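Local coordinates for maintenance of ploidy protein MOB1 (Saccharomyces cerevisiae, PDB 2HJN) that binds and activates the protein kinase DBF2, allowing CDC15 to phosphorylate DBF2 in the mitotic exit network, at residues 50-55 / 184-189; 176-181 / 203-208. All coordinates share one frame; numbering follows the deposited sequence.

Interaction 1: residues 50-55 / 184-189. With ZN (zinc ion), chain B.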
loop_
_atom_site.group_PDB
_atom_site.type_symbol
_atom_site.label_atom_id
_atom_site.label_comp_id
_atom_site.label_asym_id
_atom_site.label_seq_id
_atom_site.Cartn_x
_atom_site.Cartn_y
_atom_site.Cartn_z
ATOM N N LYS A 50 10.149 13.336 -20.489
ATOM C CA LYS A 50 11.345 12.507 -20.762
ATOM C C LYS A 50 12.078 12.068 -19.483
ATOM O O LYS A 50 12.474 10.922 -19.386
ATOM C CB LYS A 50 12.337 13.193 -21.752
ATOM N N GLN A 51 12.265 12.997 -18.546
ATOM C CA GLN A 51 12.827 12.721 -17.218
ATOM C C GLN A 51 11.951 11.709 -16.467
ATOM O O GLN A 51 12.450 10.721 -15.922
ATOM C CB GLN A 51 12.955 14.005 -16.381
ATOM C CG GLN A 51 14.236 14.865 -16.633
ATOM C CD GLN A 51 13.921 16.366 -16.766
ATOM O OE1 GLN A 51 13.206 16.957 -15.950
ATOM N NE2 GLN A 51 14.451 16.978 -17.811
ATOM N N ILE A 52 10.648 11.958 -16.436
ATOM C CA ILE A 52 9.772 11.029 -15.735
ATOM C C ILE A 52 9.888 9.583 -16.258
ATOM O O ILE A 52 10.067 8.654 -15.454
ATOM C CB ILE A 52 8.322 11.542 -15.654
ATOM C CG1 ILE A 52 8.277 12.723 -14.667
ATOM C CG2 ILE A 52 7.366 10.365 -15.294
ATOM C CD1 ILE A 52 7.269 13.809 -15.011
ATOM N N VAL A 53 9.828 9.390 -17.580
ATOM C CA VAL A 53 9.931 8.026 -18.154
ATOM C C VAL A 53 11.288 7.299 -17.894
ATOM O O VAL A 53 11.329 6.069 -17.723
ATOM C CB VAL A 53 9.542 8.002 -19.665
ATOM C CG1 VAL A 53 9.793 6.616 -20.282
ATOM C CG2 VAL A 53 8.059 8.419 -19.860
ATOM N N GLU A 54 12.392 8.042 -17.877
ATOM C CA GLU A 54 13.698 7.448 -17.620
ATOM C C GLU A 54 13.877 7.007 -16.170
ATOM O O GLU A 54 14.470 5.980 -15.907
ATOM C CB GLU A 54 14.773 8.425 -17.984
HETATM N N MSE A 55 13.412 7.823 -15.236
HETATM C CA MSE A 55 13.300 7.441 -13.814
HETATM C C MSE A 55 12.476 6.173 -13.592
HETATM O O MSE A 55 12.835 5.350 -12.747
HETATM C CB MSE A 55 12.644 8.590 -13.038
HETATM C CG MSE A 55 12.405 8.341 -11.556
HETATM SE SE MSE A 55 11.431 9.901 -10.849
HETATM C CE MSE A 55 10.036 10.040 -12.164
ATOM N N ILE A 184 0.200 10.212 -10.158
ATOM C CA ILE A 184 1.152 9.448 -9.333
ATOM C C ILE A 184 2.539 9.444 -9.956
ATOM O O ILE A 184 3.523 9.751 -9.297
ATOM C CB ILE A 184 0.686 7.933 -9.037
ATOM C CG1 ILE A 184 -0.522 7.869 -8.108
ATOM C CG2 ILE A 184 1.763 7.117 -8.269
ATOM C CD1 ILE A 184 -1.251 6.530 -8.166
ATOM N N TYR A 185 2.610 9.082 -11.246
ATOM C CA TYR A 185 3.896 8.943 -11.955
ATOM C C TYR A 185 4.607 10.276 -12.090
ATOM O O TYR A 185 5.830 10.363 -11.924
ATOM C CB TYR A 185 3.623 8.394 -13.376
ATOM C CG TYR A 185 3.713 6.903 -13.487
ATOM C CD1 TYR A 185 2.564 6.132 -13.710
ATOM C CD2 TYR A 185 4.948 6.240 -13.323
ATOM C CE1 TYR A 185 2.640 4.738 -13.794
ATOM C CE2 TYR A 185 5.032 4.850 -13.393
ATOM C CZ TYR A 185 3.870 4.100 -13.630
ATOM O OH TYR A 185 3.930 2.709 -13.742
ATOM N N CYS A 186 3.857 11.328 -12.452
ATOM C CA CYS A 186 4.445 12.661 -12.706
ATOM C C CYS A 186 4.730 13.491 -11.429
ATOM O O CYS A 186 5.609 14.375 -11.436
ATOM C CB CYS A 186 3.602 13.477 -13.685
ATOM S SG CYS A 186 3.415 12.698 -15.304
ATOM N N HIS A 187 4.033 13.211 -10.340
ATOM C CA HIS A 187 4.242 13.995 -9.127
ATOM C C HIS A 187 4.595 13.272 -7.828
ATOM O O HIS A 187 5.055 13.918 -6.867
ATOM C CB HIS A 187 3.093 15.021 -8.998
ATOM C CG HIS A 187 3.016 15.920 -10.204
ATOM N ND1 HIS A 187 3.905 16.946 -10.405
ATOM C CD2 HIS A 187 2.272 15.847 -11.337
ATOM C CE1 HIS A 187 3.651 17.530 -11.563
ATOM N NE2 HIS A 187 2.683 16.860 -12.160
ATOM N N HIS A 188 4.429 11.939 -7.794
ATOM C CA HIS A 188 4.756 11.187 -6.558
ATOM C C HIS A 188 5.669 9.977 -6.715
ATOM O O HIS A 188 5.754 9.156 -5.806
ATOM C CB HIS A 188 3.453 10.816 -5.811
ATOM C CG HIS A 188 2.652 12.025 -5.418
ATOM N ND1 HIS A 188 3.056 12.886 -4.421
ATOM C CD2 HIS A 188 1.569 12.600 -5.995
ATOM C CE1 HIS A 188 2.207 13.896 -4.339
ATOM N NE2 HIS A 188 1.285 13.744 -5.278
ATOM N N PHE A 189 6.335 9.840 -7.854
ATOM C CA PHE A 189 7.113 8.589 -8.068
ATOM C C PHE A 189 8.233 8.399 -7.056
ATOM O O PHE A 189 8.521 7.250 -6.718
ATOM C CB PHE A 189 7.644 8.455 -9.488
ATOM C CG PHE A 189 8.169 7.054 -9.859
ATOM C CD1 PHE A 189 7.294 6.052 -10.337
ATOM C CD2 PHE A 189 9.543 6.750 -9.817
ATOM C CE1 PHE A 189 7.778 4.763 -10.681
ATOM C CE2 PHE A 189 10.001 5.461 -10.149
ATOM C CZ PHE A 189 9.134 4.479 -10.588
HETATM ZN ZN ZN B . -0.225 15.134 -5.528
#

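Interaction 2: residues 176-181 / 203-208. With SO4 (sulfate ion), chain C.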
loop_
_atom_site.group_PDB
_atom_site.type_symbol
_atom_site.label_atom_id
_atom_site.label_comp_id
_atom_site.label_asym_id
_atom_site.label_seq_id
_atom_site.Cartn_x
_atom_site.Cartn_y
_atom_site.Cartn_z
ATOM N N ARG A 176 -11.147 8.078 -16.643
ATOM C CA ARG A 176 -10.877 8.781 -15.366
ATOM C C ARG A 176 -9.801 8.131 -14.455
ATOM O O ARG A 176 -8.910 8.830 -13.924
ATOM C CB ARG A 176 -12.201 9.006 -14.651
ATOM C CG ARG A 176 -13.145 9.865 -15.541
ATOM C CD ARG A 176 -14.516 10.087 -14.906
ATOM N NE ARG A 176 -15.488 10.595 -15.861
ATOM C CZ ARG A 176 -16.665 11.125 -15.524
ATOM N NH1 ARG A 176 -17.026 11.237 -14.233
ATOM N NH2 ARG A 176 -17.497 11.527 -16.482
ATOM N N LEU A 177 -9.854 6.808 -14.268
ATOM C CA LEU A 177 -8.848 6.140 -13.441
ATOM C C LEU A 177 -7.433 6.355 -13.994
ATOM O O LEU A 177 -6.480 6.518 -13.220
ATOM C CB LEU A 177 -9.182 4.643 -13.310
ATOM C CG LEU A 177 -10.434 4.286 -12.482
ATOM C CD1 LEU A 177 -10.684 2.751 -12.439
ATOM C CD2 LEU A 177 -10.415 4.873 -11.059
ATOM N N PHE A 178 -7.293 6.390 -15.322
ATOM C CA PHE A 178 -5.974 6.708 -15.949
ATOM C C PHE A 178 -5.372 8.004 -15.454
ATOM O O PHE A 178 -4.199 8.017 -15.181
ATOM C CB PHE A 178 -5.999 6.700 -17.506
ATOM C CG PHE A 178 -4.604 6.826 -18.145
ATOM C CD1 PHE A 178 -3.933 5.699 -18.633
ATOM C CD2 PHE A 178 -3.996 8.081 -18.277
ATOM C CE1 PHE A 178 -2.664 5.808 -19.199
ATOM C CE2 PHE A 178 -2.684 8.210 -18.821
ATOM C CZ PHE A 178 -2.033 7.075 -19.275
ATOM N N ARG A 179 -6.164 9.088 -15.360
ATOM C CA ARG A 179 -5.698 10.389 -14.835
ATOM C C ARG A 179 -5.056 10.275 -13.423
ATOM O O ARG A 179 -4.200 11.080 -13.079
ATOM C CB ARG A 179 -6.879 11.398 -14.763
ATOM C CG ARG A 179 -7.456 11.724 -16.188
ATOM C CD ARG A 179 -8.727 12.549 -16.290
ATOM N NE ARG A 179 -9.149 12.461 -17.687
ATOM C CZ ARG A 179 -10.394 12.516 -18.132
ATOM N NH1 ARG A 179 -11.390 12.684 -17.294
ATOM N NH2 ARG A 179 -10.631 12.414 -19.450
ATOM N N VAL A 180 -5.518 9.309 -12.612
ATOM C CA VAL A 180 -4.931 9.063 -11.255
ATOM C C VAL A 180 -3.544 8.463 -11.411
ATOM O O VAL A 180 -2.596 8.903 -10.742
ATOM C CB VAL A 180 -5.825 8.148 -10.378
ATOM C CG1 VAL A 180 -5.198 7.995 -8.977
ATOM C CG2 VAL A 180 -7.289 8.737 -10.279
ATOM N N TYR A 181 -3.395 7.483 -12.299
ATOM C CA TYR A 181 -2.033 6.959 -12.598
ATOM C C TYR A 181 -1.122 8.084 -13.081
ATOM O O TYR A 181 0.055 8.148 -12.673
ATOM C CB TYR A 181 -2.051 5.878 -13.705
ATOM C CG TYR A 181 -2.387 4.474 -13.254
ATOM C CD1 TYR A 181 -1.546 3.763 -12.402
ATOM C CD2 TYR A 181 -3.541 3.843 -13.728
ATOM C CE1 TYR A 181 -1.876 2.452 -12.025
ATOM C CE2 TYR A 181 -3.864 2.574 -13.367
ATOM C CZ TYR A 181 -3.029 1.878 -12.523
ATOM O OH TYR A 181 -3.387 0.611 -12.230
ATOM N N THR A 203 3.599 -2.850 -12.689
ATOM C CA THR A 203 2.823 -4.063 -13.022
ATOM C C THR A 203 1.338 -3.794 -13.164
ATOM O O THR A 203 0.742 -4.236 -14.135
ATOM C CB THR A 203 3.091 -5.266 -12.040
ATOM O OG1 THR A 203 4.514 -5.577 -12.026
ATOM C CG2 THR A 203 2.316 -6.503 -12.472
ATOM N N SER A 204 0.746 -3.076 -12.196
ATOM C CA SER A 204 -0.688 -2.604 -12.271
ATOM C C SER A 204 -0.979 -1.795 -13.521
ATOM O O SER A 204 -1.942 -2.038 -14.244
ATOM C CB SER A 204 -0.992 -1.744 -11.017
ATOM O OG SER A 204 -2.336 -1.193 -10.966
ATOM N N PHE A 205 -0.139 -0.781 -13.752
ATOM C CA PHE A 205 -0.314 0.089 -14.907
ATOM C C PHE A 205 -0.198 -0.672 -16.258
ATOM O O PHE A 205 -0.971 -0.393 -17.199
ATOM C CB PHE A 205 0.722 1.210 -14.812
ATOM C CG PHE A 205 0.653 2.228 -15.930
ATOM C CD1 PHE A 205 -0.364 3.161 -15.965
ATOM C CD2 PHE A 205 1.638 2.259 -16.922
ATOM C CE1 PHE A 205 -0.443 4.110 -16.996
ATOM C CE2 PHE A 205 1.603 3.215 -17.980
ATOM C CZ PHE A 205 0.568 4.131 -18.019
ATOM N N ARG A 206 0.783 -1.575 -16.343
ATOM C CA ARG A 206 0.973 -2.412 -17.513
ATOM C C ARG A 206 -0.296 -3.246 -17.778
ATOM O O ARG A 206 -0.749 -3.329 -18.912
ATOM C CB ARG A 206 2.189 -3.356 -17.310
ATOM C CG ARG A 206 2.360 -4.495 -18.398
ATOM C CD ARG A 206 3.624 -5.420 -18.161
ATOM N NE ARG A 206 3.407 -6.491 -17.162
ATOM C CZ ARG A 206 4.161 -6.679 -16.064
ATOM N NH1 ARG A 206 5.186 -5.857 -15.804
ATOM N NH2 ARG A 206 3.899 -7.682 -15.221
ATOM N N HIS A 207 -0.822 -3.900 -16.742
ATOM C CA HIS A 207 -2.029 -4.739 -16.850
ATOM C C HIS A 207 -3.264 -3.873 -17.220
ATOM O O HIS A 207 -4.114 -4.290 -18.046
ATOM C CB HIS A 207 -2.197 -5.569 -15.556
ATOM C CG HIS A 207 -3.354 -6.538 -15.584
ATOM N ND1 HIS A 207 -4.185 -6.739 -14.497
ATOM C CD2 HIS A 207 -3.832 -7.342 -16.567
ATOM C CE1 HIS A 207 -5.111 -7.629 -14.805
ATOM N NE2 HIS A 207 -4.925 -8.007 -16.056
ATOM N N PHE A 208 -3.339 -2.658 -16.653
ATOM C CA PHE A 208 -4.420 -1.690 -16.970
ATOM C C PHE A 208 -4.404 -1.361 -18.483
ATOM O O PHE A 208 -5.430 -1.443 -19.150
ATOM C CB PHE A 208 -4.242 -0.421 -16.101
ATOM C CG PHE A 208 -5.327 0.633 -16.273
ATOM C CD1 PHE A 208 -6.386 0.713 -15.370
ATOM C CD2 PHE A 208 -5.248 1.586 -17.295
ATOM C CE1 PHE A 208 -7.415 1.726 -15.499
ATOM C CE2 PHE A 208 -6.234 2.605 -17.443
ATOM C CZ PHE A 208 -7.320 2.686 -16.528
HETATM S S SO4 C . -14.689 12.267 -19.350
HETATM O O1 SO4 C . -15.171 10.895 -19.549
HETATM O O2 SO4 C . -13.578 12.459 -20.299
HETATM O O3 SO4 C . -15.751 13.253 -19.459
HETATM O O4 SO4 C . -14.172 12.527 -18.018
#

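Interaction 1: residues 50-55 / 184-189
Met55, present as selenomethionine, packs on Phe189 at the start of helix 189-194, while Ile52, one turn earlier on helix 49-58, meets Tyr185 and Cys186 at the end of helix 165-187. The side chains of Met55 and Phe189 run past one another in opposite directions. CG of Met55 lies 3.7 Å from CD2 of Phe189, approaching the ring obliquely. The Met55 chain leaves anti to the backbone N (chi1 178°), stays extended through chi2 and bends only at chi3 (49°), which brings CE back to 3.9 Å from CB of Phe189. The selenium thus passes the ring in an oblique Met-aromatic contact, 5.0 Å from SE to the Phe189 centroid.

Ile52 uses both of its branches. Its CG2 methyl rests 3.7 Å from Tyr185 O, while CD1 reaches the backbone and side chain of Cys186, 3.8 Å from Cys186 CA. No hydrogen bond links the two segments, so apolar packing joins them.

The contact adjoins the zinc site of the Mob1/phocein fold, through His188. This residue follows helix 165-187 and takes the N-cap position of the next helix. Its NE2 binds the zinc ion at 2.1 Å; His183, Cys101 and Cys106 complete the site. Glu191 accepts a hydrogen bond from the other ring nitrogen, ND1, which probably fixes the rotation of the imidazole.

Burial is uneven across the contact. Phe189 is buried, and Gln198 and Leu201 of helix 198-214 also touch it; Ile52, Met55 and Cys186, by contrast, remain partly exposed and form the side nearer to solvent.

Interaction 2: residues 176-181 / 203-208
Tyr181 reaches from helix 165-187 past Phe205 and Phe208 to Ser204, all on helix 198-214. Its CB lies 3.9 Å from CD1 of Phe205, and with CG anti to the carbonyl carbon (chi1 -83°) the ring is carried across the interface. CG is closer still, 3.6 Å from Phe205 CD1, which sits over one ring face in an edge-to-face contact with the planes at 68°. At the ring's edge CE2 is directed at the face of Phe208, 3.7 Å from Phe208 CD1, giving a second edge-to-face pair. CZ passes Ser204 OG, and at the tip OH hydrogen-bonds to Ser204 OG near the ring plane, at a modelled 2.4 Å so short that the exact length is doubtful. Ser204 OG also bonds to Gln89 of helix 75-97. Replacing Tyr181 by an alanine is likely to leave a gap beside Phe205 and Phe208 and take from Ser204 its bond across the interface.

Phe178 completes the aromatic cluster, its CE1 meeting Phe205 CE1 at 3.6 Å. At the outer end Arg179 grips a sulfate, probably from the crystallisation liquor, through NH1 and NH2; Arg176 adds a weak bond.

Segments 176-181 and 203-208 run roughly antiparallel, their axes at 151°. Helix 75-97 packs against Leu177 and Tyr181 through Ile90, helix 132-147 touches Leu177, and helix 227-233 lies against Phe205.

Overall arrangement
Both interactions draw on helix 165-187, but at different points along it. Interaction 2 lies about 5 Å from the centre of the chain (centre to centre) and all its touching residues are buried; interaction 1, about 16 Å out, is partly buried and joins the helix's last turn to helix 49-58. The chemistry follows: the inner contact is an aromatic cluster with one hydroxyl-hydroxyl bond, the outer one aliphatic and selenium-aromatic packing. The two touch where Tyr185 OH, hydrogen-bonded to Asn202, lies 3.7 Å from CB of Phe205. Bound ions differ too: zinc is bound by His188 of 184-189, and a sulfate is held by arginines of 176-181.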